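Local structure of Alr4995 protein (Nostoc sp., 6LRF) at residues B[80-85]-B[99-104]; B[291-296]-B[444-449]; B[622-627]-B[644-649]. The protein is AgrE, a bifunctional enzyme with arginine dihydrolase and ornithine cyclodeaminase activities, so that it probably carries arginine through ornithine to proline. All blocks are in the same frame, centred on the assembly; numbering follows the deposited sequence.

Interaction 1: residues B[80-85]-B[99-104]; sequences VVLSRF and EWFEGN
F101, whose ring meets V80 and L82, rides on a helix whose last turn carries a side-chain bond: N104 ND2 donates to W100 O at 3.0 Å, with an N-H...O angle of 156°. The same ND2 sits 3.3 Å above the plane of the W100 ring, over its centre, and the amide nitrogen thus lies over one indole face while reaching back to the carbonyl. A backbone bond from N104 N to F101 O, also 3.0 Å, accompanies it.

Across the two segments the contact is purely apolar. V80 CG2 stands over the middle of the F101 ring, 3.7 Å from the ring centroid and 11° off its normal, which meets the definition of a CH-pi contact. That methyl lies anti to the backbone N of V80; the other branch, CG1, is lodged between N and the carbonyl carbon and meets the root of the aromatic side chain, with F101 CG at 4.0 Å. L82 comes from a different direction: its CD1 lies near the ring plane and touches the edge at F101 CD2, 4.1 Å away. One valine over a face and one leucine at the rim probably limit how the phenyl group can shift.

V80 and L82 alternate with V81, which turns the other way and packs on helix 145-152. Strand 79-82 is the middle strand of a three-stranded sheet, antiparallel to 73-76 and parallel to 107-109. Helix 93-103 lies in the beta-alpha-beta crossover between the two parallel strands, and F101 also touches V108 on the second of them.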
ATOM      1  N   VAL B  80     -11.172  44.756 -39.371  1.00 20.37           N
ATOM      2  CA  VAL B  80     -10.315  44.271 -38.297  1.00 20.33           C
ATOM      3  C   VAL B  80     -11.126  44.215 -37.003  1.00 23.96           C
ATOM      4  O   VAL B  80     -11.918  45.111 -36.726  1.00 21.03           O
ATOM      5  CB  VAL B  80      -9.025  45.149 -38.119  1.00 23.73           C
ATOM      6  CG1 VAL B  80      -9.349  46.599 -38.202  1.00 28.22           C
ATOM      7  CG2 VAL B  80      -8.332  44.863 -36.782  1.00 23.23           C
ATOM      8  N   VAL B  81     -10.983  43.125 -36.247  1.00 19.26           N
ATOM      9  CA  VAL B  81     -11.447  43.113 -34.862  1.00 14.97           C
ATOM     10  C   VAL B  81     -10.218  43.451 -34.029  1.00 21.39           C
ATOM     11  O   VAL B  81      -9.217  42.739 -34.071  1.00 20.37           O
ATOM     12  CB  VAL B  81     -12.050  41.765 -34.413  1.00 21.08           C
ATOM     13  CG1 VAL B  81     -12.578  41.875 -32.961  1.00 17.22           C
ATOM     14  CG2 VAL B  81     -13.179  41.341 -35.357  1.00 18.54           C
ATOM     15  N   LEU B  82     -10.287  44.578 -33.328  1.00 19.70           N
ATOM     16  CA  LEU B  82      -9.215  45.036 -32.462  1.00 23.45           C
ATOM     17  C   LEU B  82      -9.042  44.103 -31.266  1.00 21.88           C
ATOM     18  O   LEU B  82     -10.019  43.683 -30.668  1.00 21.07           O
ATOM     19  CB  LEU B  82      -9.528  46.454 -31.976  1.00 23.94           C
ATOM     20  CG  LEU B  82      -8.435  47.246 -31.269  1.00 29.77           C
ATOM     21  CD1 LEU B  82      -7.332  47.621 -32.244  1.00 31.06           C
ATOM     22  CD2 LEU B  82      -9.047  48.503 -30.636  1.00 31.33           C
ATOM     23  N   SER B  83      -7.808  43.792 -30.906  1.00 24.05           N
ATOM     24  CA  SER B  83      -7.590  43.063 -29.666  1.00 20.90           C
ATOM     25  C   SER B  83      -8.026  43.860 -28.448  1.00 25.80           C
ATOM     26  O   SER B  83      -7.831  45.082 -28.375  1.00 25.32           O
ATOM     27  CB  SER B  83      -6.126  42.671 -29.518  1.00 21.47           C
ATOM     28  OG  SER B  83      -5.809  41.623 -30.424  1.00 22.69           O
ATOM     29  N   ARG B  84      -8.646  43.152 -27.508  1.00 20.91           N
ATOM     30  CA  ARG B  84      -8.818  43.643 -26.155  1.00 24.31           C
ATOM     31  C   ARG B  84      -7.985  42.738 -25.228  1.00 26.72           C
ATOM     32  O   ARG B  84      -8.325  41.566 -25.027  1.00 22.17           O
ATOM     33  CB  ARG B  84     -10.296  43.654 -25.757  1.00 20.86           C
ATOM     34  CG  ARG B  84     -10.574  44.119 -24.314  1.00 28.05           C
ATOM     35  CD  ARG B  84      -9.864  45.426 -23.974  1.00 36.78           C
ATOM     36  NE  ARG B  84     -10.171  45.899 -22.620  1.00 48.97           N
ATOM     37  CZ  ARG B  84      -9.642  46.988 -22.061  1.00 45.38           C
ATOM     38  NH1 ARG B  84      -9.984  47.339 -20.826  1.00 41.63           N
ATOM     39  NH2 ARG B  84      -8.766  47.730 -22.735  1.00 45.19           N
ATOM     40  N   PHE B  85      -6.878  43.257 -24.699  1.00 22.79           N
ATOM     41  CA  PHE B  85      -5.949  42.402 -23.946  1.00 28.99           C
ATOM     42  C   PHE B  85      -6.500  42.097 -22.553  1.00 29.68           C
ATOM     43  O   PHE B  85      -7.175  42.924 -21.948  1.00 24.47           O
ATOM     44  CB  PHE B  85      -4.551  43.042 -23.832  1.00 28.40           C
ATOM     45  CG  PHE B  85      -3.798  43.101 -25.139  1.00 29.35           C
ATOM     46  CD1 PHE B  85      -3.044  42.019 -25.574  1.00 27.32           C
ATOM     47  CD2 PHE B  85      -3.853  44.239 -25.940  1.00 27.53           C
ATOM     48  CE1 PHE B  85      -2.339  42.066 -26.779  1.00 30.31           C
ATOM     49  CE2 PHE B  85      -3.159  44.300 -27.154  1.00 27.29           C
ATOM     50  CZ  PHE B  85      -2.398  43.211 -27.577  1.00 28.72           C
ATOM     51  N   GLU B  99      -4.782  53.072 -33.898  1.00 28.35           N
ATOM     52  CA  GLU B  99      -4.328  54.189 -34.726  1.00 29.30           C
ATOM     53  C   GLU B  99      -3.759  53.680 -36.040  1.00 28.90           C
ATOM     54  O   GLU B  99      -4.073  54.209 -37.096  1.00 25.62           O
ATOM     55  CB  GLU B  99      -3.269  55.020 -34.009  1.00 28.01           C
ATOM     56  CG  GLU B  99      -2.894  56.292 -34.764  1.00 33.97           C
ATOM     57  CD  GLU B  99      -1.824  57.096 -34.042  1.00 46.47           C
ATOM     58  OE1 GLU B  99      -0.683  56.580 -33.912  1.00 44.29           O
ATOM     59  OE2 GLU B  99      -2.136  58.225 -33.572  1.00 52.40           O
ATOM     60  N   TRP B 100      -2.919  52.657 -35.982  1.00 23.23           N
ATOM     61  CA  TRP B 100      -2.369  52.130 -37.216  1.00 24.66           C
ATOM     62  C   TRP B 100      -3.484  51.606 -38.127  1.00 25.91           C
ATOM     63  O   TRP B 100      -3.500  51.898 -39.319  1.00 26.75           O
ATOM     64  CB  TRP B 100      -1.334  51.029 -36.958  1.00 24.43           C
ATOM     65  CG  TRP B 100      -0.645  50.654 -38.242  1.00 27.49           C
ATOM     66  CD1 TRP B 100       0.523  51.183 -38.744  1.00 27.81           C
ATOM     67  CD2 TRP B 100      -1.104  49.705 -39.214  1.00 26.11           C
ATOM     68  NE1 TRP B 100       0.819  50.604 -39.953  1.00 26.48           N
ATOM     69  CE2 TRP B 100      -0.163  49.700 -40.270  1.00 25.83           C
ATOM     70  CE3 TRP B 100      -2.216  48.862 -39.297  1.00 25.08           C
ATOM     71  CZ2 TRP B 100      -0.302  48.881 -41.391  1.00 29.16           C
ATOM     72  CZ3 TRP B 100      -2.353  48.050 -40.411  1.00 29.63           C
ATOM     73  CH2 TRP B 100      -1.399  48.065 -41.443  1.00 27.09           C
ATOM     74  N   PHE B 101      -4.417  50.845 -37.573  1.00 26.75           N
ATOM     75  CA  PHE B 101      -5.447  50.220 -38.397  1.00 24.32           C
ATOM     76  C   PHE B 101      -6.303  51.276 -39.092  1.00 29.32           C
ATOM     77  O   PHE B 101      -6.533  51.199 -40.309  1.00 25.46           O
ATOM     78  CB  PHE B 101      -6.336  49.288 -37.562  1.00 19.40           C
ATOM     79  CG  PHE B 101      -5.702  47.955 -37.245  1.00 19.98           C
ATOM     80  CD1 PHE B 101      -5.160  47.169 -38.257  1.00 22.57           C
ATOM     81  CD2 PHE B 101      -5.660  47.482 -35.936  1.00 23.05           C
ATOM     82  CE1 PHE B 101      -4.582  45.948 -37.982  1.00 23.32           C
ATOM     83  CE2 PHE B 101      -5.074  46.247 -35.648  1.00 22.01           C
ATOM     84  CZ  PHE B 101      -4.540  45.484 -36.667  1.00 20.93           C
ATOM     85  N   GLU B 102      -6.771  52.256 -38.322  1.00 24.55           N
ATOM     86  CA  GLU B 102      -7.647  53.287 -38.861  1.00 27.64           C
ATOM     87  C   GLU B 102      -6.922  54.159 -39.891  1.00 29.84           C
ATOM     88  O   GLU B 102      -7.491  54.493 -40.922  1.00 31.73           O
ATOM     89  CB  GLU B 102      -8.240  54.116 -37.727  1.00 30.76           C
ATOM     90  CG  GLU B 102      -9.363  53.348 -37.042  1.00 34.77           C
ATOM     91  CD  GLU B 102     -10.087  54.117 -35.951  1.00 39.67           C
ATOM     92  OE1 GLU B 102      -9.489  55.032 -35.341  1.00 44.49           O
ATOM     93  OE2 GLU B 102     -11.271  53.784 -35.702  1.00 44.11           O
ATOM     94  N   GLY B 103      -5.654  54.463 -39.645  1.00 28.44           N
ATOM     95  CA  GLY B 103      -4.852  55.220 -40.593  1.00 26.17           C
ATOM     96  C   GLY B 103      -4.483  54.426 -41.831  1.00 31.20           C
ATOM     97  O   GLY B 103      -3.920  54.962 -42.780  1.00 27.90           O
ATOM     98  N   ASN B 104      -4.790  53.133 -41.832  1.00 29.02           N
ATOM     99  CA  ASN B 104      -4.560  52.336 -43.025  1.00 26.90           C
ATOM    100  C   ASN B 104      -5.855  51.818 -43.629  1.00 24.19           C
ATOM    101  O   ASN B 104      -5.849  50.830 -44.358  1.00 24.55           O
ATOM    102  CB  ASN B 104      -3.600  51.192 -42.725  1.00 25.96           C
ATOM    103  CG  ASN B 104      -2.146  51.640 -42.749  1.00 29.48           C
ATOM    104  OD1 ASN B 104      -1.432  51.426 -43.734  1.00 29.10           O
ATOM    105  ND2 ASN B 104      -1.698  52.262 -41.661  1.00 25.89           N
TER

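Interaction 2: residues B[291-296]-B[444-449]; sequences EGHLLD and RKTESR
The polar link between R449 and E291 is one nearly straight hydrogen bond: R449 NH1 donates to E291 O at 2.7 Å, with an N-H...O angle of 172°. The oxygen lies close to the guanidinium plane, whereas the donor stands 25° out of the carbonyl plane. A bend at chi3 (-56°) turns the arginine's end to the strand, and its NH2 bonds L353 O as well. An alanine here removes both nitrogens, and the carbonyls of E291 and L353 would probably be left without these partners, the tie between strand and helix weakened.

Within 444-449 itself, R444 grips S448 OG side-on through NE (3.0 Å) and NH2 (3.2 Å), and R449 CA lies over one face of its guanidinium.

The arrangement joins two sheets: strand 280-292 of a six-stranded sheet ends here, and helix 446-449 follows edge strand 440-442 of a seven-stranded one. H293 centres an inverse gamma turn between strand 280-292 and the weakly bonded helical turn that follows.

Van der Waals contacts are sparser. T446 CG2 approaches H293 CE1 at 4.3 Å, obliquely to the imidazole, whose nitrogens are engaged by Q326 O and E450 OE1. G292 CA lies 4.2 Å from R449 NH1, and a CB there would crowd that nitrogen.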
ATOM      1  N   GLU B 291     -30.585  27.433  -7.093  1.00 30.32           N
ATOM      2  CA  GLU B 291     -31.099  27.902  -5.805  1.00 29.67           C
ATOM      3  C   GLU B 291     -30.635  27.017  -4.643  1.00 34.49           C
ATOM      4  O   GLU B 291     -30.437  25.813  -4.806  1.00 29.01           O
ATOM      5  CB  GLU B 291     -32.627  27.933  -5.803  1.00 31.61           C
ATOM      6  CG  GLU B 291     -33.282  29.101  -6.508  1.00 38.17           C
ATOM      7  CD  GLU B 291     -34.802  29.131  -6.281  1.00 51.77           C
ATOM      8  OE1 GLU B 291     -35.304  28.272  -5.520  1.00 52.30           O
ATOM      9  OE2 GLU B 291     -35.491  30.015  -6.846  1.00 49.80           O
ATOM     10  N   GLY B 292     -30.503  27.603  -3.456  1.00 31.71           N
ATOM     11  CA  GLY B 292     -30.115  26.834  -2.283  1.00 30.95           C
ATOM     12  C   GLY B 292     -29.215  27.619  -1.357  1.00 29.95           C
ATOM     13  O   GLY B 292     -29.251  28.854  -1.352  1.00 28.29           O
ATOM     14  N   HIS B 293     -28.419  26.913  -0.560  1.00 29.03           N
ATOM     15  CA  HIS B 293     -27.436  27.564   0.304  1.00 34.26           C
ATOM     16  C   HIS B 293     -26.124  27.675  -0.467  1.00 35.31           C
ATOM     17  O   HIS B 293     -25.162  26.951  -0.216  1.00 38.88           O
ATOM     18  CB  HIS B 293     -27.257  26.789   1.613  1.00 37.54           C
ATOM     19  CG  HIS B 293     -28.533  26.594   2.375  1.00 39.89           C
ATOM     20  ND1 HIS B 293     -29.083  25.350   2.598  1.00 37.02           N
ATOM     21  CD2 HIS B 293     -29.378  27.487   2.945  1.00 35.22           C
ATOM     22  CE1 HIS B 293     -30.204  25.484   3.286  1.00 40.29           C
ATOM     23  NE2 HIS B 293     -30.410  26.770   3.502  1.00 35.39           N
ATOM     24  N   LEU B 294     -26.099  28.592  -1.418  1.00 30.99           N
ATOM     25  CA  LEU B 294     -25.115  28.535  -2.486  1.00 33.48           C
ATOM     26  C   LEU B 294     -23.699  28.794  -1.996  1.00 33.68           C
ATOM     27  O   LEU B 294     -22.761  28.127  -2.419  1.00 33.58           O
ATOM     28  CB  LEU B 294     -25.485  29.529  -3.580  1.00 26.08           C
ATOM     29  CG  LEU B 294     -26.837  29.298  -4.263  1.00 32.80           C
ATOM     30  CD1 LEU B 294     -27.034  30.276  -5.433  1.00 29.14           C
ATOM     31  CD2 LEU B 294     -26.979  27.854  -4.730  1.00 27.85           C
ATOM     32  N   LEU B 295     -23.553  29.750  -1.090  1.00 30.94           N
ATOM     33  CA  LEU B 295     -22.225  30.167  -0.671  1.00 31.48           C
ATOM     34  C   LEU B 295     -21.530  29.173   0.224  1.00 35.02           C
ATOM     35  O   LEU B 295     -20.328  28.954   0.068  1.00 39.54           O
ATOM     36  CB  LEU B 295     -22.288  31.507   0.042  1.00 35.95           C
ATOM     37  CG  LEU B 295     -22.509  32.641  -0.944  1.00 37.08           C
ATOM     38  CD1 LEU B 295     -22.347  33.956  -0.219  1.00 40.21           C
ATOM     39  CD2 LEU B 295     -21.541  32.506  -2.097  1.00 29.51           C
ATOM     40  N   ASP B 296     -22.257  28.569   1.162  1.00 27.49           N
ATOM     41  CA  ASP B 296     -21.582  27.704   2.134  1.00 35.59           C
ATOM     42  C   ASP B 296     -21.554  26.229   1.735  1.00 39.13           C
ATOM     43  O   ASP B 296     -20.717  25.472   2.217  1.00 45.01           O
ATOM     44  CB  ASP B 296     -22.204  27.851   3.532  1.00 39.95           C
ATOM     45  CG  ASP B 296     -23.655  27.418   3.589  1.00 39.13           C
ATOM     46  OD1 ASP B 296     -23.924  26.204   3.465  1.00 50.77           O
ATOM     47  OD2 ASP B 296     -24.528  28.293   3.784  1.00 46.82           O
ATOM     48  N   ARG B 444     -33.343  15.827  -6.288  1.00 41.70           N
ATOM     49  CA  ARG B 444     -32.586  15.563  -5.074  1.00 51.49           C
ATOM     50  C   ARG B 444     -33.001  16.533  -3.969  1.00 53.01           C
ATOM     51  O   ARG B 444     -33.112  17.742  -4.199  1.00 53.63           O
ATOM     52  CB  ARG B 444     -31.087  15.679  -5.324  1.00 46.43           C
ATOM     53  CG  ARG B 444     -30.596  14.939  -6.525  1.00 39.46           C
ATOM     54  CD  ARG B 444     -29.162  15.316  -6.837  1.00 44.21           C
ATOM     55  NE  ARG B 444     -28.270  15.102  -5.699  1.00 43.22           N
ATOM     56  CZ  ARG B 444     -26.945  15.229  -5.757  1.00 42.65           C
ATOM     57  NH1 ARG B 444     -26.350  15.565  -6.898  1.00 39.27           N
ATOM     58  NH2 ARG B 444     -26.211  15.014  -4.676  1.00 44.81           N
ATOM     59  N   LYS B 445     -33.231  15.995  -2.774  1.00 56.94           N
ATOM     60  CA  LYS B 445     -33.603  16.818  -1.625  1.00 61.86           C
ATOM     61  C   LYS B 445     -32.426  17.717  -1.234  1.00 60.44           C
ATOM     62  O   LYS B 445     -31.286  17.451  -1.623  1.00 59.63           O
ATOM     63  CB  LYS B 445     -34.050  15.942  -0.444  1.00 60.49           C
ATOM     64  CG  LYS B 445     -35.315  15.093  -0.707  1.00 59.88           C
ATOM     65  CD  LYS B 445     -36.267  15.751  -1.722  1.00 62.12           C
ATOM     66  CE  LYS B 445     -37.747  15.467  -1.436  1.00 65.41           C
ATOM     67  NZ  LYS B 445     -38.276  16.182  -0.231  1.00 55.73           N
ATOM     68  N   THR B 446     -32.713  18.779  -0.481  1.00 61.11           N
ATOM     69  CA  THR B 446     -31.727  19.824  -0.177  1.00 63.30           C
ATOM     70  C   THR B 446     -30.391  19.280   0.341  1.00 61.28           C
ATOM     71  O   THR B 446     -29.330  19.597  -0.203  1.00 55.05           O
ATOM     72  CB  THR B 446     -32.270  20.833   0.864  1.00 66.71           C
ATOM     73  OG1 THR B 446     -33.636  21.157   0.570  1.00 65.95           O
ATOM     74  CG2 THR B 446     -31.427  22.106   0.855  1.00 60.07           C
ATOM     75  N   GLU B 447     -30.450  18.452   1.382  1.00 63.61           N
ATOM     76  CA  GLU B 447     -29.241  17.917   2.005  1.00 59.79           C
ATOM     77  C   GLU B 447     -28.395  17.108   1.011  1.00 60.57           C
ATOM     78  O   GLU B 447     -27.171  17.036   1.142  1.00 60.56           O
ATOM     79  CB  GLU B 447     -29.610  17.063   3.231  1.00 59.64           C
ATOM     80  CG  GLU B 447     -29.709  15.557   2.978  1.00 68.06           C
ATOM     81  CD  GLU B 447     -30.153  14.764   4.207  1.00 73.17           C
ATOM     82  OE1 GLU B 447     -29.760  15.130   5.340  1.00 72.45           O
ATOM     83  OE2 GLU B 447     -30.878  13.759   4.039  1.00 75.64           O
ATOM     84  N   SER B 448     -29.046  16.525   0.004  1.00 60.22           N
ATOM     85  CA  SER B 448     -28.346  15.730  -1.005  1.00 56.85           C
ATOM     86  C   SER B 448     -27.496  16.584  -1.956  1.00 57.85           C
ATOM     87  O   SER B 448     -26.289  16.343  -2.095  1.00 49.12           O
ATOM     88  CB  SER B 448     -29.341  14.893  -1.818  1.00 57.57           C
ATOM     89  OG  SER B 448     -28.670  14.161  -2.841  1.00 52.07           O
ATOM     90  N   ARG B 449     -28.122  17.569  -2.611  1.00 55.02           N
ATOM     91  CA  ARG B 449     -27.420  18.431  -3.576  1.00 51.91           C
ATOM     92  C   ARG B 449     -26.264  19.189  -2.916  1.00 51.56           C
ATOM     93  O   ARG B 449     -25.308  19.586  -3.586  1.00 51.43           O
ATOM     94  CB  ARG B 449     -28.381  19.440  -4.230  1.00 49.50           C
ATOM     95  CG  ARG B 449     -29.630  18.841  -4.865  1.00 54.40           C
ATOM     96  CD  ARG B 449     -30.479  19.880  -5.609  1.00 48.59           C
ATOM     97  NE  ARG B 449     -30.871  21.002  -4.757  1.00 52.23           N
ATOM     98  CZ  ARG B 449     -30.555  22.279  -4.988  1.00 55.67           C
ATOM     99  NH1 ARG B 449     -30.959  23.220  -4.145  1.00 49.85           N
ATOM    100  NH2 ARG B 449     -29.837  22.626  -6.054  1.00 43.64           N
TER

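Interaction 3: residues B[622-627]-B[644-649]; sequences KHLEGA and NMTPAG
L624 drives one methyl, CD1, into the angle between M645 and T646, and this is the close part of the contact. The carbon is 3.8 Å from M645 CB and 3.9 Å from T646 OG1, with the selenium of M645, a selenomethionine, at 4.1 Å. CD1 alone makes all three approaches, and the L624 side chain crosses both partners at about a right angle. Its CG is anti to the carbonyl carbon (chi1 -76°), and chi2 near 180° carries CD1 on outward to the other segment. T646 OG1 is not left to face hydrocarbon alone: it hydrogen-bonds V642 O in the last turn of helix 637-645, just before it. The apolar cluster continues onto the sheet, where L624 touches I630 and V492 and T646 also meets I630.

The other side is loose. Beyond L624 the chain leaves the helix in a type II beta turn closed by A627 N to L624 O, 3.1 Å. E625 points away from the second segment, and G626 takes a positive phi of 83° at the turn's third position; both are exposed, though K490 NZ bonds the carbonyls of H623 and E625. The second segment instead leads to an interface: M645 packs on R403 and P647 on Q402 of the third subunit, which also bonds the A648 backbone.

Helices 613-624 and 637-645 both end here, just before parallel strands 629-633 and 651-656, respectively. Such side-by-side helix ends, at the amino edge of a six-stranded parallel sheet ordered 3-2-1-4-5-6, are characteristic of the Rossmann fold.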
ATOM      1  N   LYS B 622      -9.098 -22.900 -25.338  1.00 23.11           N
ATOM      2  CA  LYS B 622      -8.744 -23.192 -26.719  1.00 26.78           C
ATOM      3  C   LYS B 622      -7.610 -22.294 -27.214  1.00 29.50           C
ATOM      4  O   LYS B 622      -6.633 -22.766 -27.801  1.00 30.13           O
ATOM      5  CB  LYS B 622      -9.962 -23.048 -27.630  1.00 25.83           C
ATOM      6  CG  LYS B 622      -9.672 -23.437 -29.076  1.00 33.19           C
ATOM      7  CD  LYS B 622     -10.923 -23.311 -29.943  1.00 45.87           C
ATOM      8  CE  LYS B 622     -11.359 -21.862 -30.125  1.00 42.86           C
ATOM      9  NZ  LYS B 622     -10.392 -21.079 -30.970  1.00 47.86           N
ATOM     10  N   HIS B 623      -7.716 -20.995 -26.969  1.00 27.07           N
ATOM     11  CA  HIS B 623      -6.670 -20.096 -27.442  1.00 27.71           C
ATOM     12  C   HIS B 623      -5.387 -20.236 -26.635  1.00 26.66           C
ATOM     13  O   HIS B 623      -4.318 -19.854 -27.100  1.00 25.11           O
ATOM     14  CB  HIS B 623      -7.165 -18.656 -27.422  1.00 27.35           C
ATOM     15  CG  HIS B 623      -8.198 -18.387 -28.459  1.00 29.69           C
ATOM     16  ND1 HIS B 623      -7.917 -18.425 -29.806  1.00 33.80           N
ATOM     17  CD2 HIS B 623      -9.520 -18.118 -28.352  1.00 31.67           C
ATOM     18  CE1 HIS B 623      -9.020 -18.173 -30.487  1.00 40.59           C
ATOM     19  NE2 HIS B 623     -10.007 -17.979 -29.629  1.00 36.49           N
ATOM     20  N   LEU B 624      -5.483 -20.798 -25.434  1.00 23.08           N
ATOM     21  CA  LEU B 624      -4.287 -21.018 -24.636  1.00 20.74           C
ATOM     22  C   LEU B 624      -3.452 -22.208 -25.143  1.00 27.93           C
ATOM     23  O   LEU B 624      -2.265 -22.297 -24.854  1.00 26.27           O
ATOM     24  CB  LEU B 624      -4.668 -21.221 -23.172  1.00 23.51           C
ATOM     25  CG  LEU B 624      -5.059 -19.943 -22.417  1.00 25.55           C
ATOM     26  CD1 LEU B 624      -5.421 -20.264 -20.978  1.00 21.67           C
ATOM     27  CD2 LEU B 624      -3.921 -18.948 -22.458  1.00 22.61           C
ATOM     28  N   GLU B 625      -4.064 -23.112 -25.905  1.00 27.87           N
ATOM     29  CA  GLU B 625      -3.352 -24.287 -26.424  1.00 27.41           C
ATOM     30  C   GLU B 625      -2.141 -23.871 -27.255  1.00 30.43           C
ATOM     31  O   GLU B 625      -2.259 -23.016 -28.132  1.00 27.61           O
ATOM     32  CB  GLU B 625      -4.290 -25.150 -27.272  1.00 27.60           C
ATOM     33  CG  GLU B 625      -5.383 -25.843 -26.464  1.00 40.39           C
ATOM     34  CD  GLU B 625      -6.362 -26.650 -27.320  1.00 46.76           C
ATOM     35  OE1 GLU B 625      -6.215 -26.674 -28.567  1.00 47.13           O
ATOM     36  OE2 GLU B 625      -7.282 -27.263 -26.732  1.00 46.41           O
ATOM     37  N   GLY B 626      -0.981 -24.453 -26.959  1.00 25.99           N
ATOM     38  CA  GLY B 626       0.245 -24.136 -27.678  1.00 26.35           C
ATOM     39  C   GLY B 626       1.001 -22.894 -27.226  1.00 29.46           C
ATOM     40  O   GLY B 626       2.066 -22.584 -27.763  1.00 30.88           O
ATOM     41  N   ALA B 627       0.458 -22.171 -26.250  1.00 28.93           N
ATOM     42  CA  ALA B 627       1.107 -20.947 -25.759  1.00 26.58           C
ATOM     43  C   ALA B 627       2.489 -21.214 -25.157  1.00 29.14           C
ATOM     44  O   ALA B 627       2.647 -22.136 -24.365  1.00 28.06           O
ATOM     45  CB  ALA B 627       0.209 -20.253 -24.714  1.00 28.24           C
ATOM     46  N   ASN B 644      -5.000 -20.757 -13.878  1.00 27.54           N
ATOM     47  CA  ASN B 644      -5.602 -22.065 -13.567  1.00 30.13           C
ATOM     48  C   ASN B 644      -5.584 -22.969 -14.782  1.00 29.76           C
ATOM     49  O   ASN B 644      -5.411 -24.174 -14.669  1.00 25.85           O
ATOM     50  CB  ASN B 644      -7.067 -21.954 -13.106  1.00 25.76           C
ATOM     51  CG  ASN B 644      -7.257 -21.056 -11.904  1.00 32.94           C
ATOM     52  OD1 ASN B 644      -6.353 -20.873 -11.087  1.00 31.76           O
ATOM     53  ND2 ASN B 644      -8.453 -20.466 -11.801  1.00 33.92           N
HETATM   54  N   MSE B 645      -5.787 -22.382 -15.950  1.00 24.34           N
HETATM   55  CA  MSE B 645      -5.923 -23.185 -17.154  1.00 23.47           C
HETATM   56  C   MSE B 645      -4.602 -23.580 -17.788  1.00 25.44           C
HETATM   57  O   MSE B 645      -4.605 -24.355 -18.739  1.00 25.00           O
HETATM   58  CB  MSE B 645      -6.751 -22.448 -18.202  1.00 24.25           C
HETATM   59  CG  MSE B 645      -8.197 -22.236 -17.832  1.00 30.82           C
HETATM   60 SE   MSE B 645      -9.011 -21.172 -19.242  0.54 29.50          SE
HETATM   61  CE  MSE B 645     -10.354 -20.217 -18.196  1.00 22.19           C
ATOM     62  N   THR B 646      -3.490 -23.045 -17.288  1.00 22.73           N
ATOM     63  CA  THR B 646      -2.210 -23.164 -17.995  1.00 24.50           C
ATOM     64  C   THR B 646      -1.227 -24.164 -17.375  1.00 21.76           C
ATOM     65  O   THR B 646      -0.901 -24.054 -16.197  1.00 20.25           O
ATOM     66  CB  THR B 646      -1.504 -21.797 -18.054  1.00 28.46           C
ATOM     67  OG1 THR B 646      -2.348 -20.847 -18.729  1.00 30.34           O
ATOM     68  CG2 THR B 646      -0.164 -21.922 -18.783  1.00 25.97           C
ATOM     69  N   PRO B 647      -0.714 -25.117 -18.179  1.00 25.69           N
ATOM     70  CA  PRO B 647       0.250 -26.100 -17.669  1.00 25.50           C
ATOM     71  C   PRO B 647       1.622 -25.502 -17.399  1.00 29.88           C
ATOM     72  O   PRO B 647       1.869 -24.360 -17.780  1.00 28.51           O
ATOM     73  CB  PRO B 647       0.342 -27.118 -18.806  1.00 26.15           C
ATOM     74  CG  PRO B 647       0.072 -26.331 -20.019  1.00 29.92           C
ATOM     75  CD  PRO B 647      -1.006 -25.339 -19.607  1.00 25.81           C
ATOM     76  N   ALA B 648       2.509 -26.273 -16.773  1.00 25.26           N
ATOM     77  CA  ALA B 648       3.902 -25.869 -16.622  1.00 29.77           C
ATOM     78  C   ALA B 648       4.595 -25.810 -17.991  1.00 27.27           C
ATOM     79  O   ALA B 648       4.084 -26.321 -18.986  1.00 28.29           O
ATOM     80  CB  ALA B 648       4.652 -26.831 -15.675  1.00 23.89           C
ATOM     81  N   GLY B 649       5.766 -25.196 -18.039  1.00 27.83           N
ATOM     82  CA  GLY B 649       6.472 -25.044 -19.300  1.00 34.02           C
ATOM     83  C   GLY B 649       5.986 -23.854 -20.119  1.00 37.29           C
ATOM     84  O   GLY B 649       6.351 -23.713 -21.293  1.00 34.93           O
TER

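The three contacts are separate: the centres of interactions 1 and 3 lie about 73 Å apart, on opposite sides of the chain's centre, and that of interaction 2 is about 47 Å from the first and 57 Å from the third. Chemistry follows place. Interaction 1 is buried, apolar and touched by no other subunit, and it packs a helix against its sheet. Interaction 2, at the surface, relies on a charged side chain gripping backbone oxygen and bridges segments 148 residues apart, each adjoining a different sheet. Interaction 3 is intermediate: apolar and partly buried, it joins the ends of two helices packed beside one sheet and borders the third subunit.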